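PDB 5OIU: type IV pilus assembly protein PilF from Thermus thermophilus HB8, which binds ATP and magnesium as a six-subunit AAA+ motor and probably uses ATP hydrolysis to power type IV pilus assembly. Local coordinates for residues Glu333-Asp338 / Lys361-Leu366; Leu94-Leu99 / Ala107-Leu112. One frame throughout, in Å; residues are numbered along the deposited sequence.

Contact 1 (Glu333-Asp338 / Lys361-Leu366)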
ATOM      1  N   GLU C 333     -16.663   1.487  23.952  1.00 40.05           N
ATOM      2  CA  GLU C 333     -15.742   0.500  23.413  1.00 39.05           C
ATOM      3  C   GLU C 333     -14.335   0.907  23.838  1.00 38.46           C
ATOM      4  O   GLU C 333     -13.864   1.983  23.446  1.00 38.16           O
ATOM      5  CB  GLU C 333     -15.860   0.453  21.897  1.00 37.03           C
ATOM      6  CG  GLU C 333     -15.267  -0.753  21.265  1.00 44.49           C
ATOM      7  CD  GLU C 333     -15.590  -0.803  19.805  1.00 46.76           C
ATOM      8  OE1 GLU C 333     -14.924  -0.069  19.036  1.00 46.11           O
ATOM      9  OE2 GLU C 333     -16.537  -1.543  19.439  1.00 47.13           O
ATOM     10  N   LEU C 334     -13.673   0.065  24.651  1.00 33.82           N
ATOM     11  CA  LEU C 334     -12.389   0.422  25.277  1.00 38.99           C
ATOM     12  C   LEU C 334     -11.299  -0.544  24.824  1.00 40.14           C
ATOM     13  O   LEU C 334     -11.205  -1.674  25.317  1.00 41.26           O
ATOM     14  CB  LEU C 334     -12.476   0.451  26.803  1.00 33.58           C
ATOM     15  CG  LEU C 334     -11.138   0.703  27.535  1.00 43.24           C
ATOM     16  CD1 LEU C 334     -10.443   1.983  27.104  1.00 38.13           C
ATOM     17  CD2 LEU C 334     -11.308   0.697  29.067  1.00 43.01           C
ATOM     18  N   LEU C 335     -10.464  -0.067  23.907  1.00 37.72           N
ATOM     19  CA  LEU C 335      -9.324  -0.809  23.394  1.00 40.11           C
ATOM     20  C   LEU C 335      -8.120  -0.481  24.266  1.00 44.52           C
ATOM     21  O   LEU C 335      -7.561   0.620  24.171  1.00 37.92           O
ATOM     22  CB  LEU C 335      -9.067  -0.445  21.934  1.00 39.86           C
ATOM     23  CG  LEU C 335      -8.109  -1.316  21.120  1.00 44.63           C
ATOM     24  CD1 LEU C 335      -8.331  -1.086  19.645  1.00 43.19           C
ATOM     25  CD2 LEU C 335      -6.661  -1.031  21.460  1.00 44.41           C
ATOM     26  N   VAL C 336      -7.729  -1.439  25.117  1.00 49.39           N
ATOM     27  CA  VAL C 336      -6.547  -1.324  25.969  1.00 46.11           C
ATOM     28  C   VAL C 336      -5.387  -2.024  25.274  1.00 46.83           C
ATOM     29  O   VAL C 336      -5.477  -3.212  24.928  1.00 50.62           O
ATOM     30  CB  VAL C 336      -6.796  -1.915  27.370  1.00 48.22           C
ATOM     31  CG1 VAL C 336      -5.576  -1.732  28.255  1.00 46.06           C
ATOM     32  CG2 VAL C 336      -7.999  -1.272  28.012  1.00 44.14           C
ATOM     33  N   VAL C 337      -4.297  -1.291  25.080  1.00 44.99           N
ATOM     34  CA  VAL C 337      -3.181  -1.749  24.260  1.00 48.20           C
ATOM     35  C   VAL C 337      -2.272  -2.658  25.082  1.00 56.08           C
ATOM     36  O   VAL C 337      -1.811  -2.279  26.165  1.00 50.21           O
ATOM     37  CB  VAL C 337      -2.407  -0.542  23.708  1.00 47.81           C
ATOM     38  CG1 VAL C 337      -1.152  -0.992  22.965  1.00 50.53           C
ATOM     39  CG2 VAL C 337      -3.312   0.286  22.813  1.00 42.00           C
ATOM     40  N   ASP C 338      -1.992  -3.857  24.565  1.00 56.94           N
ATOM     41  CA  ASP C 338      -1.032  -4.777  25.170  1.00 55.46           C
ATOM     42  C   ASP C 338       0.059  -5.115  24.161  1.00 56.03           C
ATOM     43  O   ASP C 338       0.172  -4.485  23.106  1.00 57.15           O
ATOM     44  CB  ASP C 338      -1.701  -6.048  25.686  1.00 62.94           C
ATOM     45  CG  ASP C 338      -2.581  -6.700  24.638  1.00 69.99           C
ATOM     46  OD1 ASP C 338      -2.098  -6.934  23.497  1.00 65.98           O
ATOM     47  OD2 ASP C 338      -3.761  -6.968  24.966  1.00 71.41           O
ATOM     48  N   LYS C 361      -8.752 -10.876  23.119  1.00 58.51           N
ATOM     49  CA  LYS C 361      -8.234 -10.574  24.466  1.00 59.06           C
ATOM     50  C   LYS C 361      -9.290  -9.956  25.389  1.00 55.91           C
ATOM     51  O   LYS C 361      -8.940  -9.527  26.497  1.00 59.20           O
ATOM     52  CB  LYS C 361      -7.013  -9.657  24.368  1.00 50.00           C
ATOM     53  CG  LYS C 361      -6.018 -10.120  23.314  1.00 55.03           C
ATOM     54  CD  LYS C 361      -4.610  -9.553  23.522  1.00 66.07           C
ATOM     55  CE  LYS C 361      -3.920 -10.077  24.799  1.00 61.32           C
ATOM     56  NZ  LYS C 361      -4.192 -11.504  25.121  1.00 65.17           N
ATOM     57  N   GLY C 362     -10.554  -9.862  25.002  1.00 53.77           N
ATOM     58  CA  GLY C 362     -11.617  -9.517  25.916  1.00 56.31           C
ATOM     59  C   GLY C 362     -12.224  -8.113  25.843  1.00 52.02           C
ATOM     60  O   GLY C 362     -12.871  -7.700  26.809  1.00 61.44           O
ATOM     61  N   MET C 363     -12.050  -7.386  24.742  1.00 51.21           N
ATOM     62  CA  MET C 363     -12.693  -6.087  24.591  1.00 46.34           C
ATOM     63  C   MET C 363     -14.135  -6.245  24.141  1.00 45.51           C
ATOM     64  O   MET C 363     -14.398  -6.911  23.130  1.00 42.24           O
ATOM     65  CB  MET C 363     -11.959  -5.232  23.572  1.00 44.15           C
ATOM     66  CG  MET C 363     -12.714  -3.983  23.211  1.00 39.42           C
ATOM     67  SD  MET C 363     -11.842  -3.092  21.931  1.00 48.50           S
ATOM     68  CE  MET C 363     -12.857  -3.486  20.511  1.00 44.72           C
ATOM     69  N   LYS C 364     -15.064  -5.628  24.884  1.00 38.90           N
ATOM     70  CA  LYS C 364     -16.447  -5.531  24.434  1.00 40.38           C
ATOM     71  C   LYS C 364     -16.608  -4.391  23.430  1.00 46.53           C
ATOM     72  O   LYS C 364     -15.993  -3.322  23.571  1.00 41.67           O
ATOM     73  CB  LYS C 364     -17.390  -5.316  25.613  1.00 43.42           C
ATOM     74  CG  LYS C 364     -17.239  -6.338  26.704  1.00 53.23           C
ATOM     75  CD  LYS C 364     -18.586  -6.901  27.137  1.00 58.28           C
ATOM     76  CE  LYS C 364     -18.466  -8.384  27.543  1.00 65.07           C
ATOM     77  NZ  LYS C 364     -18.580  -9.340  26.385  1.00 67.94           N
ATOM     78  N   THR C 365     -17.439  -4.632  22.406  1.00 44.82           N
ATOM     79  CA  THR C 365     -17.744  -3.618  21.401  1.00 45.67           C
ATOM     80  C   THR C 365     -18.880  -2.720  21.867  1.00 39.26           C
ATOM     81  O   THR C 365     -19.602  -3.032  22.812  1.00 37.34           O
ATOM     82  CB  THR C 365     -18.171  -4.224  20.059  1.00 38.38           C
ATOM     83  OG1 THR C 365     -19.398  -4.942  20.233  1.00 39.86           O
ATOM     84  CG2 THR C 365     -17.127  -5.120  19.491  1.00 38.48           C
ATOM     85  N   LEU C 366     -19.044  -1.609  21.139  1.00 36.82           N
ATOM     86  CA  LEU C 366     -20.157  -0.694  21.358  1.00 39.16           C
ATOM     87  C   LEU C 366     -21.499  -1.424  21.420  1.00 40.15           C
ATOM     88  O   LEU C 366     -22.330  -1.166  22.299  1.00 32.11           O
ATOM     89  CB  LEU C 366     -20.195   0.335  20.234  1.00 36.61           C
ATOM     90  CG  LEU C 366     -19.195   1.471  20.128  1.00 43.69           C
ATOM     91  CD1 LEU C 366     -19.540   2.300  18.881  1.00 34.12           C
ATOM     92  CD2 LEU C 366     -19.212   2.304  21.405  1.00 36.30           C
TER
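Glu333 lays its aliphatic part across the end of Met363, its CG 3.7 Å from Met363 CE, and carries its carboxylate on to the start of a helix. With CG anti to the backbone N (chi1 -164°) and the chain extended beyond it, OE2 arrives beside Thr365 and accepts a hydrogen bond from the next backbone amide, Leu366 N, at 3.0 Å from Glu333 OE2. The N-H comes from above the carboxylate plane, 37° out of it. Because Leu366 opens helix 366-374, its amide lacks an acceptor within the helix, and the helix end would probably help stabilise the negative charge; OE1 takes a weak hydrogen bond from Ala248 N, while nearby Asp247 would probably work against that effect. Leu366 CD2 lies 3.9 Å from Glu333 CB. Met363 brings its sulfur alongside the edge of the strand, with SD 3.8 Å from Leu335 CB. At the far end Asp338 and Lys361 approach from opposite directions: Asp338 OD2 rests against the lysine methylenes, yet stays 4.6 Å from Lys361 NZ, too far for a salt bridge, while Asp338 OD1 caps Ile341 N of helix 339-347. Gly362, at positive phi, completes the Schellman motif that ends helix 351-360. Segment 361-366 runs roughly antiparallel to strand 328-336, outermost in this chain's mixed sheet; that strand is hydrogen-bonded along its other edge to strand 269-281, while Leu334 packs on helix 128-138.

Contact 2 (Leu94-Leu99 / Ala107-Leu112)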
ATOM      1  N   LEU C  94     -26.227  25.318  20.311  1.00 41.02           N
ATOM      2  CA  LEU C  94     -27.027  24.883  19.178  1.00 44.58           C
ATOM      3  C   LEU C  94     -26.199  24.008  18.251  1.00 41.40           C
ATOM      4  O   LEU C  94     -25.100  24.393  17.846  1.00 43.17           O
ATOM      5  CB  LEU C  94     -27.566  26.093  18.414  1.00 45.17           C
ATOM      6  CG  LEU C  94     -28.346  27.079  19.275  1.00 39.49           C
ATOM      7  CD1 LEU C  94     -27.732  28.459  19.244  1.00 41.05           C
ATOM      8  CD2 LEU C  94     -29.769  27.111  18.768  1.00 43.99           C
ATOM      9  N   ARG C  95     -26.723  22.827  17.936  1.00 42.60           N
ATOM     10  CA  ARG C  95     -26.240  22.017  16.816  1.00 44.06           C
ATOM     11  C   ARG C  95     -26.748  22.643  15.519  1.00 41.02           C
ATOM     12  O   ARG C  95     -27.955  22.676  15.272  1.00 40.55           O
ATOM     13  CB  ARG C  95     -26.738  20.581  16.978  1.00 44.80           C
ATOM     14  CG  ARG C  95     -26.008  19.503  16.181  1.00 47.67           C
ATOM     15  CD  ARG C  95     -26.633  19.257  14.798  1.00 49.68           C
ATOM     16  NE  ARG C  95     -28.091  19.036  14.798  1.00 52.25           N
ATOM     17  CZ  ARG C  95     -28.692  17.932  15.245  1.00 43.12           C
ATOM     18  NH1 ARG C  95     -27.966  16.946  15.749  1.00 36.98           N
ATOM     19  NH2 ARG C  95     -30.019  17.824  15.200  1.00 46.06           N
ATOM     20  N   LEU C  96     -25.850  23.160  14.694  1.00 39.65           N
ATOM     21  CA  LEU C  96     -26.245  23.796  13.446  1.00 39.75           C
ATOM     22  C   LEU C  96     -25.993  22.864  12.262  1.00 44.38           C
ATOM     23  O   LEU C  96     -24.983  22.156  12.219  1.00 43.97           O
ATOM     24  CB  LEU C  96     -25.489  25.112  13.252  1.00 46.54           C
ATOM     25  CG  LEU C  96     -25.640  25.730  11.853  1.00 44.73           C
ATOM     26  CD1 LEU C  96     -27.090  26.001  11.510  1.00 42.43           C
ATOM     27  CD2 LEU C  96     -24.827  26.993  11.719  1.00 44.38           C
ATOM     28  N   SER C  97     -26.926  22.856  11.306  1.00 44.98           N
ATOM     29  CA  SER C  97     -26.808  22.044  10.102  1.00 40.62           C
ATOM     30  C   SER C  97     -27.373  22.817   8.925  1.00 43.96           C
ATOM     31  O   SER C  97     -28.504  23.300   9.001  1.00 47.55           O
ATOM     32  CB  SER C  97     -27.547  20.716  10.262  1.00 39.37           C
ATOM     33  OG  SER C  97     -28.017  20.233   9.017  1.00 46.04           O
ATOM     34  N   THR C  98     -26.590  22.960   7.851  1.00 42.30           N
ATOM     35  CA  THR C  98     -27.067  23.607   6.636  1.00 42.03           C
ATOM     36  C   THR C  98     -27.086  22.599   5.501  1.00 44.14           C
ATOM     37  O   THR C  98     -26.131  21.840   5.314  1.00 46.51           O
ATOM     38  CB  THR C  98     -26.218  24.821   6.223  1.00 43.89           C
ATOM     39  OG1 THR C  98     -24.908  24.397   5.834  1.00 42.31           O
ATOM     40  CG2 THR C  98     -26.133  25.837   7.352  1.00 45.13           C
ATOM     41  N   LEU C  99     -28.175  22.609   4.737  1.00 37.30           N
ATOM     42  CA  LEU C  99     -28.394  21.626   3.723  1.00 36.19           C
ATOM     43  C   LEU C  99     -28.892  22.323   2.466  1.00 41.89           C
ATOM     44  O   LEU C  99     -29.878  23.081   2.531  1.00 41.05           O
ATOM     45  CB  LEU C  99     -29.405  20.591   4.205  1.00 35.66           C
ATOM     46  CG  LEU C  99     -29.863  19.528   3.210  1.00 36.50           C
ATOM     47  CD1 LEU C  99     -28.947  18.317   3.277  1.00 37.51           C
ATOM     48  CD2 LEU C  99     -31.307  19.130   3.501  1.00 35.22           C
ATOM     49  N   ALA C 107     -31.485  25.695   7.045  1.00 41.54           N
ATOM     50  CA  ALA C 107     -30.675  25.604   8.245  1.00 40.33           C
ATOM     51  C   ALA C 107     -31.528  25.015   9.354  1.00 42.36           C
ATOM     52  O   ALA C 107     -32.673  25.435   9.549  1.00 39.41           O
ATOM     53  CB  ALA C 107     -30.128  26.974   8.631  1.00 40.69           C
ATOM     54  N   VAL C 108     -30.996  24.015  10.053  1.00 42.04           N
ATOM     55  CA  VAL C 108     -31.642  23.481  11.246  1.00 40.20           C
ATOM     56  C   VAL C 108     -30.713  23.745  12.418  1.00 42.72           C
ATOM     57  O   VAL C 108     -29.501  23.505  12.328  1.00 42.04           O
ATOM     58  CB  VAL C 108     -31.973  21.979  11.124  1.00 38.53           C
ATOM     59  CG1 VAL C 108     -32.477  21.442  12.461  1.00 37.09           C
ATOM     60  CG2 VAL C 108     -33.040  21.730  10.052  1.00 32.03           C
ATOM     61  N   MET C 109     -31.270  24.270  13.501  1.00 39.71           N
ATOM     62  CA  MET C 109     -30.519  24.451  14.733  1.00 38.55           C
ATOM     63  C   MET C 109     -31.226  23.688  15.846  1.00 41.09           C
ATOM     64  O   MET C 109     -32.327  24.069  16.259  1.00 38.05           O
ATOM     65  CB  MET C 109     -30.377  25.934  15.061  1.00 38.30           C
ATOM     66  CG  MET C 109     -29.275  26.621  14.272  1.00 42.47           C
ATOM     67  SD  MET C 109     -29.154  28.396  14.543  1.00 44.35           S
ATOM     68  CE  MET C 109     -30.834  28.922  14.182  1.00 38.71           C
ATOM     69  N   ARG C 110     -30.613  22.598  16.313  1.00 39.86           N
ATOM     70  CA  ARG C 110     -31.158  21.887  17.457  1.00 40.04           C
ATOM     71  C   ARG C 110     -30.646  22.522  18.736  1.00 40.11           C
ATOM     72  O   ARG C 110     -29.439  22.737  18.895  1.00 40.48           O
ATOM     73  CB  ARG C 110     -30.801  20.397  17.450  1.00 44.06           C
ATOM     74  CG  ARG C 110     -31.178  19.764  18.825  1.00 46.78           C
ATOM     75  CD  ARG C 110     -31.510  18.268  18.821  1.00 46.29           C
ATOM     76  NE  ARG C 110     -32.625  17.912  17.956  1.00 41.93           N
ATOM     77  CZ  ARG C 110     -32.629  16.805  17.220  1.00 46.38           C
ATOM     78  NH1 ARG C 110     -31.584  15.993  17.286  1.00 53.43           N
ATOM     79  NH2 ARG C 110     -33.649  16.504  16.424  1.00 40.42           N
ATOM     80  N   LEU C 111     -31.560  22.821  19.651  1.00 41.71           N
ATOM     81  CA  LEU C 111     -31.166  23.333  20.956  1.00 43.73           C
ATOM     82  C   LEU C 111     -30.735  22.168  21.835  1.00 44.79           C
ATOM     83  O   LEU C 111     -31.527  21.258  22.089  1.00 49.75           O
ATOM     84  CB  LEU C 111     -32.312  24.108  21.591  1.00 36.57           C
ATOM     85  CG  LEU C 111     -32.456  25.533  21.044  1.00 39.38           C
ATOM     86  CD1 LEU C 111     -33.253  25.550  19.748  1.00 36.95           C
ATOM     87  CD2 LEU C 111     -33.102  26.430  22.066  1.00 32.70           C
ATOM     88  N   LEU C 112     -29.479  22.176  22.275  1.00 44.77           N
ATOM     89  CA  LEU C 112     -28.983  21.119  23.148  1.00 47.10           C
ATOM     90  C   LEU C 112     -29.438  21.361  24.582  1.00 46.10           C
ATOM     91  O   LEU C 112     -29.646  22.502  24.998  1.00 43.72           O
ATOM     92  CB  LEU C 112     -27.450  21.038  23.103  1.00 44.57           C
ATOM     93  CG  LEU C 112     -26.714  20.855  21.761  1.00 45.57           C
ATOM     94  CD1 LEU C 112     -25.202  20.891  21.969  1.00 40.38           C
ATOM     95  CD2 LEU C 112     -27.126  19.578  21.004  1.00 33.54           C
TER
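Arg95 and Arg110 lie side by side and point the same way from neighbouring strands, their guanidinium planes turned 60° apart. Arg95 NH2 sits over one face of the Arg110 guanidinium, offset toward its rim, and comes within 3.2 Å of Arg110 NH1; both are donors, so no hydrogen bond joins them, and two like-charged groups lie close together. Bends at chi2 (-91°) and chi3 turn the Arg95 chain across toward the partner strand, bringing NH2 to 3.5 Å from Arg110 CB. Arg110 is held by salt bridges from NE to Asp26 and from NH2 to Asp211 of a second subunit, which probably offset the crowding of positive charge. Replacing Arg95 with an alanine would probably open a gap beside Arg110 CB and over the guanidinium face where NH2 rests, and lose the packing on Arg209 of the second subunit. Beneath these side chains runs a beta hairpin of the six-stranded antiparallel sheet, strands 90-101 and 104-111, in which Arg95-Arg110 and Ser97-Val108 are hydrogen-bonded pairs; the straightest bond runs from Val108 N to Ser97 O, 2.8 Å long. The opposite face is largely apolar. Leu96 and Met109 lie alongside each other, Leu96 CD1 meeting Met109 CG at 3.6 Å, whereas Leu94 crosses Met109 at a slant and puts CD2 3.9 Å from Leu111 CG. Helix 57-67 packs over Leu96 through Val64. Back on the arginine face, Ser97 OG is hydrogen-bonded to Gln210 of the second subunit.

How the contacts relate
Contact 1 and contact 2 lie on opposite sides of the chain's centre, their own centres 34 Å apart and their nearest atoms about 17 Å, so neither touches the other. Contact 2 closes first along the chain and belongs to the six-stranded antiparallel sheet; contact 1 follows at the edge of the mixed sheet that includes the strand leading into the Walker A loop. Only contact 2 comes close to nucleotide: the side chain of Leu112 is about 4 Å from a bound ATP, that of Leu366 about 12 Å. Contact 2 also meets a second subunit, whereas no other chain of the assembly touches contact 1.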